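Local structure of mandelate racemase/muconate lactonizing protein (3V5F) at residues K203-A208 and L229-A234; G117-T122 and A328-E333. The protein belongs to the enolase superfamily and probably catalyses a magnesium-dependent reaction that starts with removal of a proton next to a carboxylate. The protein carries 1 engineered substitution. All coordinates share one frame; numbering follows the deposited sequence.

Contact 1: K203-A208 and L229-A234. Engineered in segment 229-234: Ala234 (natural residue Glu). With MG (magnesium ion), chain B.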
loop_
_atom_site.group_PDB
_atom_site.type_symbol
_atom_site.label_atom_id
_atom_site.label_comp_id
_atom_site.label_asym_id
_atom_site.label_seq_id
_atom_site.Cartn_x
_atom_site.Cartn_y
_atom_site.Cartn_z
ATOM N N LYS A 203 -17.652 0.307 -2.643
ATOM C CA LYS A 203 -17.107 -1.005 -2.301
ATOM C C LYS A 203 -16.651 -1.008 -0.844
ATOM O O LYS A 203 -15.919 -0.126 -0.410
ATOM C CB LYS A 203 -15.951 -1.387 -3.239
ATOM C CG LYS A 203 -16.374 -1.560 -4.703
ATOM C CD LYS A 203 -15.157 -1.837 -5.580
ATOM C CE LYS A 203 -15.555 -2.162 -7.015
ATOM N NZ LYS A 203 -15.958 -0.930 -7.739
ATOM N N ILE A 204 -17.094 -2.005 -0.092
ATOM C CA ILE A 204 -16.712 -2.155 1.309
ATOM C C ILE A 204 -15.803 -3.373 1.464
ATOM O O ILE A 204 -16.143 -4.457 1.008
ATOM C CB ILE A 204 -17.964 -2.377 2.185
ATOM C CG1 ILE A 204 -18.949 -1.210 2.017
ATOM C CG2 ILE A 204 -17.580 -2.596 3.634
ATOM C CD1 ILE A 204 -18.352 0.136 2.304
ATOM N N MET A 205 -14.642 -3.164 2.076
ATOM C CA MET A 205 -13.735 -4.236 2.427
ATOM C C MET A 205 -13.760 -4.413 3.953
ATOM O O MET A 205 -13.970 -3.454 4.692
ATOM C CB MET A 205 -12.318 -3.892 1.953
ATOM C CG MET A 205 -12.115 -3.925 0.430
ATOM S SD MET A 205 -13.029 -2.701 -0.558
ATOM C CE MET A 205 -12.088 -1.214 -0.291
ATOM N N ILE A 206 -13.572 -5.635 4.435
ATOM C CA ILE A 206 -13.415 -5.822 5.871
ATOM C C ILE A 206 -12.115 -6.548 6.148
ATOM O O ILE A 206 -11.730 -7.452 5.413
ATOM C CB ILE A 206 -14.629 -6.493 6.531
ATOM C CG1 ILE A 206 -14.894 -7.881 5.939
ATOM C CG2 ILE A 206 -15.852 -5.598 6.416
ATOM C CD1 ILE A 206 -16.107 -8.556 6.561
ATOM N N ASP A 207 -11.423 -6.113 7.188
ATOM C CA ASP A 207 -10.127 -6.663 7.527
ATOM C C ASP A 207 -10.150 -7.033 9.013
ATOM O O ASP A 207 -10.303 -6.161 9.861
ATOM C CB ASP A 207 -9.072 -5.607 7.233
ATOM C CG ASP A 207 -7.684 -5.995 7.709
ATOM O OD1 ASP A 207 -7.433 -7.152 8.130
ATOM O OD2 ASP A 207 -6.826 -5.105 7.668
ATOM N N ALA A 208 -10.028 -8.325 9.319
ATOM C CA ALA A 208 -10.176 -8.811 10.702
ATOM C C ALA A 208 -8.842 -8.953 11.425
ATOM O O ALA A 208 -8.806 -9.310 12.603
ATOM C CB ALA A 208 -10.919 -10.156 10.713
ATOM N N LEU A 229 -20.159 -5.949 0.085
ATOM C CA LEU A 229 -18.832 -6.428 0.492
ATOM C C LEU A 229 -17.994 -6.830 -0.711
ATOM O O LEU A 229 -18.298 -7.805 -1.399
ATOM C CB LEU A 229 -18.956 -7.634 1.423
ATOM C CG LEU A 229 -19.299 -7.405 2.887
ATOM C CD1 LEU A 229 -19.271 -8.735 3.630
ATOM C CD2 LEU A 229 -18.306 -6.439 3.489
ATOM N N TYR A 230 -16.916 -6.100 -0.945
ATOM C CA TYR A 230 -16.055 -6.377 -2.074
ATOM C C TYR A 230 -15.041 -7.479 -1.747
ATOM O O TYR A 230 -14.848 -8.411 -2.528
ATOM C CB TYR A 230 -15.339 -5.098 -2.508
ATOM C CG TYR A 230 -14.567 -5.274 -3.787
ATOM C CD1 TYR A 230 -15.229 -5.449 -5.005
ATOM C CD2 TYR A 230 -13.181 -5.262 -3.788
ATOM C CE1 TYR A 230 -14.517 -5.625 -6.181
ATOM C CE2 TYR A 230 -12.462 -5.420 -4.956
ATOM C CZ TYR A 230 -13.137 -5.600 -6.152
ATOM O OH TYR A 230 -12.426 -5.767 -7.322
ATOM N N TRP A 231 -14.367 -7.359 -0.606
ATOM C CA TRP A 231 -13.463 -8.420 -0.171
ATOM C C TRP A 231 -13.344 -8.550 1.337
ATOM O O TRP A 231 -13.691 -7.638 2.105
ATOM C CB TRP A 231 -12.079 -8.349 -0.852
ATOM C CG TRP A 231 -11.005 -7.425 -0.272
ATOM C CD1 TRP A 231 -10.685 -7.228 1.050
ATOM C CD2 TRP A 231 -10.074 -6.627 -1.029
ATOM N NE1 TRP A 231 -9.627 -6.337 1.155
ATOM C CE2 TRP A 231 -9.234 -5.964 -0.105
ATOM C CE3 TRP A 231 -9.878 -6.402 -2.403
ATOM C CZ2 TRP A 231 -8.226 -5.083 -0.510
ATOM C CZ3 TRP A 231 -8.863 -5.540 -2.803
ATOM C CH2 TRP A 231 -8.054 -4.887 -1.857
ATOM N N LEU A 232 -12.873 -9.728 1.731
ATOM C CA LEU A 232 -12.637 -10.087 3.115
ATOM C C LEU A 232 -11.145 -10.363 3.235
ATOM O O LEU A 232 -10.581 -11.193 2.522
ATOM C CB LEU A 232 -13.412 -11.354 3.443
ATOM C CG LEU A 232 -13.010 -12.112 4.697
ATOM C CD1 LEU A 232 -13.254 -11.279 5.955
ATOM C CD2 LEU A 232 -13.791 -13.410 4.729
ATOM N N GLU A 233 -10.507 -9.656 4.145
ATOM C CA GLU A 233 -9.070 -9.677 4.255
ATOM C C GLU A 233 -8.691 -10.205 5.631
ATOM O O GLU A 233 -9.274 -9.797 6.637
ATOM C CB GLU A 233 -8.579 -8.251 4.062
ATOM C CG GLU A 233 -7.190 -7.963 4.499
ATOM C CD GLU A 233 -6.772 -6.558 4.077
ATOM O OE1 GLU A 233 -7.409 -5.959 3.161
ATOM O OE2 GLU A 233 -5.800 -6.055 4.661
ATOM N N ALA A 234 -7.747 -11.143 5.674
ATOM C CA ALA A 234 -7.201 -11.606 6.955
ATOM C C ALA A 234 -8.287 -12.026 7.940
ATOM O O ALA A 234 -8.272 -11.616 9.100
ATOM C CB ALA A 234 -6.334 -10.514 7.581
HETATM MG MG MG B . -4.831 -5.662 6.720
HETATM O O HOH W 1 -4.850 -7.617 7.860
HETATM O O HOH W 2 -3.176 -4.825 8.313
HETATM O O HOH W 3 -4.506 -3.621 5.573
#
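Ile206 bonds on both sides to parallel strand 229-233, its N to Trp231 O and its O to Glu233 N (2.8 Å). Tyr230 N gives to Ile204 O at 2.7 Å, and Ala208 N to Glu233 O. Trp231 N is buried without a partner in the model.

Apolar contacts lie on both faces. On one, Ile206 CG1 meets Leu232 CD1 at 3.8 Å, and helix 214-223 packs on Leu229 and Leu232. On the other, Met205 CG sits over the five-membered ring of Trp231, 3.4 Å from its centroid, a CH-pi contact. At the start of the strands, Lys203 CD lies over one face of the Tyr230 ring.

Asp207 and Glu233 both have CG anti to the backbone N (chi1 173° and 164°). Asp207 OD2 and Glu233 OE2 each bind magnesium at 2.3 Å. Glu263 and three waters complete six ligands; one water also donates to Asp207 OD1. Lys170 bonds Asp207 OD2. Trp231 NE1 gives to the anti lone pair of Glu233 OE1 at 3.0 Å, and Lys168 and Gln283 also hold that oxygen. A phenylalanine in place of Trp231 would probably leave Glu233 OE1 without this N-H and its carboxylate less firmly oriented.

The carboxylate planes stack 26° apart. Such closeness would probably be costly without the shared magnesium ion, consistent with an enolase-superfamily metal site.

Contact 2: G117-T122 and A328-E333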
loop_
_atom_site.group_PDB
_atom_site.type_symbol
_atom_site.label_atom_id
_atom_site.label_comp_id
_atom_site.label_asym_id
_atom_site.label_seq_id
_atom_site.Cartn_x
_atom_site.Cartn_y
_atom_site.Cartn_z
ATOM N N GLY A 117 3.059 -1.306 -18.816
ATOM C CA GLY A 117 2.734 -2.577 -19.443
ATOM C C GLY A 117 1.765 -2.380 -20.600
ATOM O O GLY A 117 1.359 -1.258 -20.899
ATOM N N ALA A 118 1.382 -3.479 -21.241
ATOM C CA ALA A 118 0.520 -3.427 -22.420
ATOM C C ALA A 118 -0.808 -2.703 -22.194
ATOM O O ALA A 118 -1.380 -2.133 -23.129
ATOM C CB ALA A 118 0.269 -4.836 -22.948
ATOM N N HIS A 119 -1.297 -2.719 -20.958
ATOM C CA HIS A 119 -2.653 -2.248 -20.673
ATOM C C HIS A 119 -2.770 -0.727 -20.529
ATOM O O HIS A 119 -3.879 -0.187 -20.532
ATOM C CB HIS A 119 -3.216 -2.949 -19.433
ATOM C CG HIS A 119 -2.460 -2.645 -18.179
ATOM N ND1 HIS A 119 -1.265 -3.256 -17.862
ATOM C CD2 HIS A 119 -2.719 -1.776 -17.174
ATOM C CE1 HIS A 119 -0.825 -2.783 -16.710
ATOM N NE2 HIS A 119 -1.688 -1.883 -16.273
ATOM N N LEU A 120 -1.635 -0.045 -20.395
ATOM C CA LEU A 120 -1.613 1.419 -20.388
ATOM C C LEU A 120 -0.813 1.946 -21.576
ATOM O O LEU A 120 0.387 1.676 -21.706
ATOM C CB LEU A 120 -1.035 1.968 -19.077
ATOM C CG LEU A 120 -0.940 3.499 -19.003
ATOM C CD1 LEU A 120 -2.319 4.152 -18.953
ATOM C CD2 LEU A 120 -0.097 3.948 -17.818
ATOM N N GLU A 121 -1.485 2.701 -22.440
ATOM C CA GLU A 121 -0.872 3.252 -23.645
ATOM C C GLU A 121 -0.293 4.638 -23.376
ATOM O O GLU A 121 -0.925 5.469 -22.717
ATOM C CB GLU A 121 -1.899 3.321 -24.780
ATOM C CG GLU A 121 -2.986 4.385 -24.593
ATOM C CD GLU A 121 -3.922 4.111 -23.414
ATOM O OE1 GLU A 121 -3.714 3.127 -22.672
ATOM O OE2 GLU A 121 -4.883 4.892 -23.233
ATOM N N THR A 122 0.906 4.880 -23.896
ATOM C CA THR A 122 1.634 6.113 -23.608
ATOM C C THR A 122 0.781 7.353 -23.871
ATOM O O THR A 122 0.017 7.404 -24.839
ATOM C CB THR A 122 2.951 6.202 -24.414
ATOM O OG1 THR A 122 3.553 4.904 -24.504
ATOM C CG2 THR A 122 3.924 7.169 -23.745
ATOM N N ALA A 328 2.088 -1.249 -14.421
ATOM C CA ALA A 328 2.855 -2.448 -14.745
ATOM C C ALA A 328 2.089 -3.725 -14.443
ATOM O O ALA A 328 2.488 -4.805 -14.872
ATOM C CB ALA A 328 4.169 -2.449 -13.979
ATOM N N VAL A 329 1.000 -3.600 -13.692
ATOM C CA VAL A 329 0.237 -4.764 -13.239
ATOM C C VAL A 329 -1.213 -4.672 -13.707
ATOM O O VAL A 329 -1.960 -3.787 -13.281
ATOM C CB VAL A 329 0.293 -4.903 -11.700
ATOM C CG1 VAL A 329 -0.362 -6.200 -11.257
ATOM C CG2 VAL A 329 1.726 -4.851 -11.225
ATOM N N ARG A 330 -1.616 -5.578 -14.595
ATOM C CA ARG A 330 -2.928 -5.451 -15.230
ATOM C C ARG A 330 -4.080 -5.603 -14.242
ATOM O O ARG A 330 -5.046 -4.829 -14.271
ATOM C CB ARG A 330 -3.108 -6.467 -16.367
ATOM C CG ARG A 330 -4.432 -6.275 -17.119
ATOM C CD ARG A 330 -4.650 -7.303 -18.226
ATOM N NE ARG A 330 -4.802 -8.656 -17.701
ATOM C CZ ARG A 330 -3.853 -9.584 -17.757
ATOM N NH1 ARG A 330 -2.683 -9.305 -18.328
ATOM N NH2 ARG A 330 -4.073 -10.791 -17.251
ATOM N N ASN A 331 -3.986 -6.620 -13.387
ATOM C CA ASN A 331 -5.044 -6.913 -12.422
ATOM C C ASN A 331 -4.797 -6.191 -11.093
ATOM O O ASN A 331 -5.031 -6.744 -10.017
ATOM C CB ASN A 331 -5.149 -8.426 -12.184
ATOM C CG ASN A 331 -5.582 -9.196 -13.437
ATOM O OD1 ASN A 331 -6.173 -8.630 -14.350
ATOM N ND2 ASN A 331 -5.290 -10.496 -13.471
ATOM N N PHE A 332 -4.297 -4.966 -11.169
ATOM C CA PHE A 332 -4.065 -4.158 -9.977
ATOM C C PHE A 332 -5.426 -3.741 -9.445
ATOM O O PHE A 332 -6.265 -3.277 -10.205
ATOM C CB PHE A 332 -3.226 -2.926 -10.331
ATOM C CG PHE A 332 -2.922 -2.034 -9.160
ATOM C CD1 PHE A 332 -3.842 -1.101 -8.727
ATOM C CD2 PHE A 332 -1.702 -2.125 -8.506
ATOM C CE1 PHE A 332 -3.550 -0.273 -7.640
ATOM C CE2 PHE A 332 -1.404 -1.304 -7.424
ATOM C CZ PHE A 332 -2.326 -0.381 -6.994
ATOM N N GLU A 333 -5.646 -3.903 -8.147
ATOM C CA GLU A 333 -6.950 -3.591 -7.549
ATOM C C GLU A 333 -7.137 -2.155 -7.029
ATOM O O GLU A 333 -7.971 -1.406 -7.543
ATOM C CB GLU A 333 -7.260 -4.597 -6.436
ATOM C CG GLU A 333 -7.630 -5.958 -6.975
ATOM C CD GLU A 333 -9.020 -5.967 -7.560
ATOM O OE1 GLU A 333 -9.911 -5.352 -6.951
ATOM O OE2 GLU A 333 -9.228 -6.572 -8.632
#
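Gly117 and Ala328 bring the two backbones nearest each other, their CA atoms 4.7 Å apart. Neither segment has regular helix or strand. Each contains a type I beta turn, Gly117 to Leu120 in the first and Val329 to Phe332 in the second. The first turn is closed by Leu120 N giving to Gly117 O at 3.3 Å. The matching bond of the second, from Phe332 N to Val329 O, is weak. No hydrogen bond links the two segments, but the backbone of Gly117 bonds to Ala327, just before the second one. Asp302 accepts bonds from the backbone N atoms of Arg330 and Asn331, the two central residues of the second turn.

The imidazole of His119 carries most of the contact. Its CG stands between the backbone N and the carbonyl carbon (chi1 64°), and the ring reaches across to the other loop. Arg330 CA lies over the middle of one ring face, 3.8 Å from the centroid and 12° off the ring normal. This is a CH-pi contact made by a backbone carbon. The carbonyl carbon of Ala328 lies at the ring edge, 3.8 Å from His119 CE1. Beside the face contact, Arg330 CB approaches His119 ND1 at 4.0 Å. The guanidinium group leads away from the ring, and the two planes are nearly perpendicular. His119 NE2 is hydrogen-bonded to Ser326 O, which, with the face contact, would limit rotation of the ring.

The contact lies at the surface. It joins the loop after helix 111-114 to the loop after helix 316-325. These lead into strands 126-135 and 335-337, which pair in parallel in the barrel sheet of this TIM-barrel domain. Leu120 and Phe332 both pack on strand 126-135.

In the fold
Contact 1 lies within the beta-alpha-beta unit of strand 204-207, helix 214-223 and strand 229-233, inside the chain loop closed by contact 2. Their centres are about 24 Å apart, yet they touch through Glu333. Tyr230 OH and Glu333 OE1 are 2.6 Å apart, a probable hydrogen bond, and Trp231 CZ3 packs on Glu333 CB at 4.1 Å. Glu333 also forms a salt bridge with Arg307. The magnesium ion bound by Asp207 and Glu233 belongs to contact 1, at the C-terminal ends of its strands, as in other enolase-superfamily barrels. Contact 2 supplies no ligand to this ion; it joins two surface loops that lead into the neighbouring barrel strands 126-135 and 335-337.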